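Local structure of N-acetylneuraminic acid outer membrane channel protein NanC (Escherichia coli, 2WJR) at residues L2-G6 against P182-Y186; S10-A14 against Q192-N196. The protein forms a monomeric, weakly anion-selective channel in the outer membrane that lets N-acetylneuraminic acid, a sialic acid, into the bacterium. The protein carries 1 engineered substitution. One frame throughout, in Å; residues are numbered along the deposited sequence.

Overall arrangement
Both contacts join the start of the chain to its last part, across the closing seam of the NanC beta-barrel. Contact 1 brings 2-6 to 182-186 by side chains alone, in the transmembrane wall. These pieces belong to strands 2-9 and 180-188, which both pair with strand 198-212 between them. Contact 2 sets 10-14 against 192-196, in extracellular loops. Residues 10-14 turn from strand 2-9 into strand 14-24, and strand 193-195 follows 180-188. The segments alternate along the chain: 2-6, 10-14, 182-186, 192-196. The contact centres lie about 21 Å apart. The two ends of the chain are thus tied together inside the barrel wall and at its extracellular end.

Contact 1 of 2, residues L2-G6 against P182-Y186; sequences LDVRG and PYIEY
Y183 and D3 make the hydrogen bond of this contact. The phenol OH of Y183 donates to OD1 of D3 over 2.6 Å. The acceptor uses its syn lone pair, the one on the OD2 side, and lies in the plane of the ring. Ring and carboxylate planes are 41° apart. A chi1 near 63° tucks Y183 CG between N and C of its own backbone, which turns the ring so that its OH end reaches D3 and R5. R18 of strand 14-24 is a long, weak ion-pair partner of D3 OD1.

The aliphatic part of R5 passes beside the Y183 hydroxyl and ring edge, crossing the Y183 side chain at about a right angle. R5 CG is 3.3 Å from Y183 OH, and R5 CD lies in the plane of the ring.

The charged pair is looser. R5 NH1 and E185 OE2 form a long salt bridge of 3.8 Å. A water in plane at the guanidinium edge links them: it accepts from R5 NH1 at 3.1 Å and donates to E185 OE2 at 2.6 Å. E185 OE1 forms a salt bridge with R207, so E185 is shared by two arginines.

Strand 198-212 pairs with both strand 2-9 and strand 180-188. The side chains meet over its inner face, as a polar and charged cluster on the inner wall of the beta-barrel channel. Y183 also touches R18 and V171 of strand 164-174.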
loop_
_atom_site.group_PDB
_atom_site.type_symbol
_atom_site.label_atom_id
_atom_site.label_comp_id
_atom_site.label_asym_id
_atom_site.label_seq_id
_atom_site.Cartn_x
_atom_site.Cartn_y
_atom_site.Cartn_z
ATOM N N LEU A 2 -7.874 14.124 -2.646
ATOM C CA LEU A 2 -7.295 13.713 -3.897
ATOM C C LEU A 2 -5.811 13.661 -3.666
ATOM O O LEU A 2 -5.242 14.598 -3.150
ATOM C CB LEU A 2 -7.620 14.735 -4.983
ATOM C CG LEU A 2 -6.934 14.649 -6.347
ATOM C CD1 LEU A 2 -7.328 13.406 -7.092
ATOM C CD2 LEU A 2 -7.296 15.887 -7.173
ATOM N N ASP A 3 -5.188 12.551 -4.041
ATOM C CA ASP A 3 -3.748 12.395 -3.881
ATOM C C ASP A 3 -3.151 12.109 -5.256
ATOM O O ASP A 3 -3.678 11.283 -6.013
ATOM C CB ASP A 3 -3.455 11.247 -2.910
ATOM C CG ASP A 3 -2.013 11.226 -2.431
ATOM O OD1 ASP A 3 -1.095 10.868 -3.208
ATOM O OD2 ASP A 3 -1.798 11.524 -1.246
ATOM N N VAL A 4 -2.054 12.793 -5.562
ATOM C CA VAL A 4 -1.313 12.619 -6.815
ATOM C C VAL A 4 0.129 12.323 -6.420
ATOM O O VAL A 4 0.698 13.030 -5.602
ATOM C CB VAL A 4 -1.360 13.894 -7.691
ATOM C CG1 VAL A 4 -0.587 13.673 -8.984
ATOM C CG2 VAL A 4 -2.815 14.286 -8.007
ATOM N N ARG A 5 0.713 11.269 -6.967
ATOM C CA ARG A 5 2.041 10.856 -6.530
ATOM C C ARG A 5 2.839 10.368 -7.705
ATOM O O ARG A 5 2.338 9.618 -8.518
ATOM C CB ARG A 5 1.955 9.738 -5.477
ATOM C CG ARG A 5 3.266 9.439 -4.782
ATOM C CD ARG A 5 3.159 8.241 -3.852
ATOM N NE ARG A 5 2.912 7.024 -4.601
ATOM C CZ ARG A 5 2.545 5.862 -4.077
ATOM N NH1 ARG A 5 2.379 5.731 -2.776
ATOM N NH2 ARG A 5 2.345 4.821 -4.864
ATOM N N GLY A 6 4.084 10.802 -7.776
ATOM C CA GLY A 6 5.033 10.306 -8.784
ATOM C C GLY A 6 6.164 9.589 -8.078
ATOM O O GLY A 6 6.597 10.024 -7.024
ATOM N N PRO A 182 1.835 18.669 0.600
ATOM C CA PRO A 182 2.913 18.037 -0.166
ATOM C C PRO A 182 3.652 17.022 0.695
ATOM O O PRO A 182 3.720 17.177 1.909
ATOM C CB PRO A 182 3.842 19.209 -0.517
ATOM C CG PRO A 182 3.009 20.441 -0.314
ATOM C CD PRO A 182 2.119 20.101 0.831
ATOM N N TYR A 183 4.184 15.976 0.071
ATOM C CA TYR A 183 4.995 15.008 0.805
ATOM C C TYR A 183 6.105 14.412 -0.033
ATOM O O TYR A 183 6.053 14.409 -1.264
ATOM C CB TYR A 183 4.128 13.879 1.373
ATOM C CG TYR A 183 3.414 13.029 0.361
ATOM C CD1 TYR A 183 2.136 13.365 -0.085
ATOM C CD2 TYR A 183 3.990 11.858 -0.130
ATOM C CE1 TYR A 183 1.463 12.563 -1.009
ATOM C CE2 TYR A 183 3.324 11.052 -1.041
ATOM C CZ TYR A 183 2.062 11.400 -1.475
ATOM O OH TYR A 183 1.391 10.612 -2.379
ATOM N N ILE A 184 7.118 13.927 0.656
ATOM C CA ILE A 184 8.163 13.133 0.024
ATOM C C ILE A 184 8.196 11.780 0.710
ATOM O O ILE A 184 7.764 11.650 1.850
ATOM C CB ILE A 184 9.535 13.827 0.095
ATOM C CG1 ILE A 184 9.967 14.052 1.534
ATOM C CG2 ILE A 184 9.465 15.128 -0.668
ATOM C CD1 ILE A 184 11.394 14.551 1.659
ATOM N N GLU A 185 8.707 10.787 0.006
ATOM C CA GLU A 185 8.618 9.417 0.464
ATOM C C GLU A 185 9.797 8.617 -0.041
ATOM O O GLU A 185 10.207 8.759 -1.186
ATOM C CB GLU A 185 7.292 8.802 -0.017
ATOM C CG GLU A 185 7.133 7.309 0.219
ATOM C CD GLU A 185 5.786 6.772 -0.234
ATOM O OE1 GLU A 185 5.586 5.531 -0.198
ATOM O OE2 GLU A 185 4.930 7.584 -0.613
ATOM N N TYR A 186 10.350 7.796 0.838
ATOM C CA TYR A 186 11.329 6.802 0.446
ATOM C C TYR A 186 10.786 5.421 0.827
ATOM O O TYR A 186 10.325 5.214 1.954
ATOM C CB TYR A 186 12.698 7.056 1.107
ATOM C CG TYR A 186 13.587 5.833 0.990
ATOM C CD1 TYR A 186 14.276 5.562 -0.191
ATOM C CD2 TYR A 186 13.694 4.918 2.036
ATOM C CE1 TYR A 186 15.053 4.418 -0.325
ATOM C CE2 TYR A 186 14.466 3.776 1.910
ATOM C CZ TYR A 186 15.145 3.534 0.728
ATOM O OH TYR A 186 15.908 2.393 0.609
HETATM O O HOH W 1 2.331 7.695 -0.325
#

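Contact 2 of 2, residues S10-A14 against Q192-N196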
loop_
_atom_site.group_PDB
_atom_site.type_symbol
_atom_site.label_atom_id
_atom_site.label_comp_id
_atom_site.label_asym_id
_atom_site.label_seq_id
_atom_site.Cartn_x
_atom_site.Cartn_y
_atom_site.Cartn_z
ATOM N N SER A 10 14.442 2.230 -8.510
ATOM C CA SER A 10 15.872 2.183 -8.892
ATOM C C SER A 10 16.301 0.845 -9.496
ATOM O O SER A 10 17.165 0.804 -10.378
ATOM C CB SER A 10 16.751 2.497 -7.668
ATOM N N GLY A 11 15.720 -0.247 -9.013
ATOM C CA GLY A 11 16.049 -1.584 -9.508
ATOM C C GLY A 11 15.319 -1.904 -10.801
ATOM O O GLY A 11 15.906 -2.401 -11.777
ATOM N N SER A 12 14.030 -1.600 -10.809
ATOM C CA SER A 12 13.207 -1.755 -12.004
ATOM C C SER A 12 13.484 -0.665 -13.040
ATOM O O SER A 12 13.081 -0.795 -14.188
ATOM C CB SER A 12 11.732 -1.769 -11.627
ATOM O OG SER A 12 11.419 -2.953 -10.921
ATOM N N HIS A 13 14.179 0.389 -12.642
ATOM C CA HIS A 13 14.433 1.524 -13.528
ATOM C C HIS A 13 13.119 1.955 -14.172
ATOM O O HIS A 13 12.968 1.963 -15.396
ATOM C CB HIS A 13 15.495 1.148 -14.575
ATOM C CG HIS A 13 16.060 2.320 -15.314
ATOM N ND1 HIS A 13 16.608 3.411 -14.675
ATOM C CD2 HIS A 13 16.194 2.554 -16.643
ATOM C CE1 HIS A 13 17.037 4.276 -15.579
ATOM N NE2 HIS A 13 16.803 3.777 -16.780
ATOM N N ALA A 14 12.147 2.292 -13.324
ATOM C CA ALA A 14 10.786 2.561 -13.786
ATOM C C ALA A 14 10.150 3.708 -13.011
ATOM O O ALA A 14 10.488 3.940 -11.845
ATOM C CB ALA A 14 9.937 1.316 -13.648
ATOM N N GLN A 192 13.172 -6.738 -5.116
ATOM C CA GLN A 192 12.039 -7.092 -5.965
ATOM C C GLN A 192 12.049 -6.334 -7.289
ATOM O O GLN A 192 11.069 -6.382 -8.049
ATOM C CB GLN A 192 10.717 -6.835 -5.224
ATOM C CG GLN A 192 10.417 -7.874 -4.170
ATOM C CD GLN A 192 9.009 -7.772 -3.603
ATOM O OE1 GLN A 192 8.143 -8.576 -3.933
ATOM N NE2 GLN A 192 8.776 -6.775 -2.743
ATOM N N GLY A 193 13.156 -5.653 -7.567
ATOM C CA GLY A 193 13.304 -4.956 -8.833
ATOM C C GLY A 193 13.475 -5.996 -9.934
ATOM O O GLY A 193 14.075 -7.067 -9.713
ATOM N N VAL A 194 12.893 -5.696 -11.091
ATOM C CA VAL A 194 13.002 -6.528 -12.283
ATOM C C VAL A 194 13.324 -5.588 -13.436
ATOM O O VAL A 194 12.599 -4.619 -13.676
ATOM C CB VAL A 194 11.696 -7.298 -12.598
ATOM C CG1 VAL A 194 11.876 -8.191 -13.832
ATOM C CG2 VAL A 194 11.267 -8.139 -11.396
ATOM N N TYR A 195 14.432 -5.865 -14.117
ATOM C CA TYR A 195 14.883 -5.066 -15.249
ATOM C C TYR A 195 15.245 -6.025 -16.379
ATOM O O TYR A 195 16.178 -6.809 -16.242
ATOM C CB TYR A 195 16.089 -4.230 -14.834
ATOM C CG TYR A 195 16.581 -3.247 -15.874
ATOM C CD1 TYR A 195 15.747 -2.242 -16.371
ATOM C CD2 TYR A 195 17.894 -3.302 -16.347
ATOM C CE1 TYR A 195 16.207 -1.336 -17.325
ATOM C CE2 TYR A 195 18.358 -2.400 -17.295
ATOM C CZ TYR A 195 17.511 -1.424 -17.779
ATOM O OH TYR A 195 17.975 -0.525 -18.712
ATOM N N ASN A 196 14.476 -5.982 -17.470
ATOM C CA ASN A 196 14.727 -6.821 -18.655
ATOM C C ASN A 196 14.767 -8.308 -18.353
ATOM O O ASN A 196 15.723 -8.989 -18.728
ATOM C CB ASN A 196 16.055 -6.436 -19.312
ATOM C CG ASN A 196 16.019 -5.066 -19.927
ATOM O OD1 ASN A 196 15.224 -4.805 -20.827
ATOM N ND2 ASN A 196 16.887 -4.179 -19.455
#
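Y195 meets H13 and the backbone of the 10-14 turn through its CB and the CD1 and CE1 atoms of its ring. Its CB is 3.6 Å from G11 O. Its CD1 is 3.7 Å from S12 O. H13 and Y195 lie side by side and point the same way, with H13 CB 3.8 Å from Y195 CE1. Their ring planes are at 90°, in an oblique pairing. H13 ND1 is hydrogen-bonded to Y8 OH, which helps fix the ring's orientation. Within the second segment, N196 ND2 sits over the centre of one face of the Y195 ring.

S12 supplies the hydrogen bond. V194 N donates to S12 OG at 3.1 Å, and the bond is nearly straight at 169°. With chi1 at -69°, OG lies beside the serine's own backbone N and faces strand 193-195. E203 OE1 is also hydrogen-bonded to this hydroxyl. S12 CA adds a CA-H...O contact to V194 O at 3.4 Å.

G11 and G193 have no side chains, and this allows their CA atoms to approach to 4.4 Å.

H13 and A14 form a G1 beta bulge opposite R9, and Q192 and G193 a classic bulge opposite L201. The arrangement is one of extracellular loops packed together at the mouth of a beta-barrel porin.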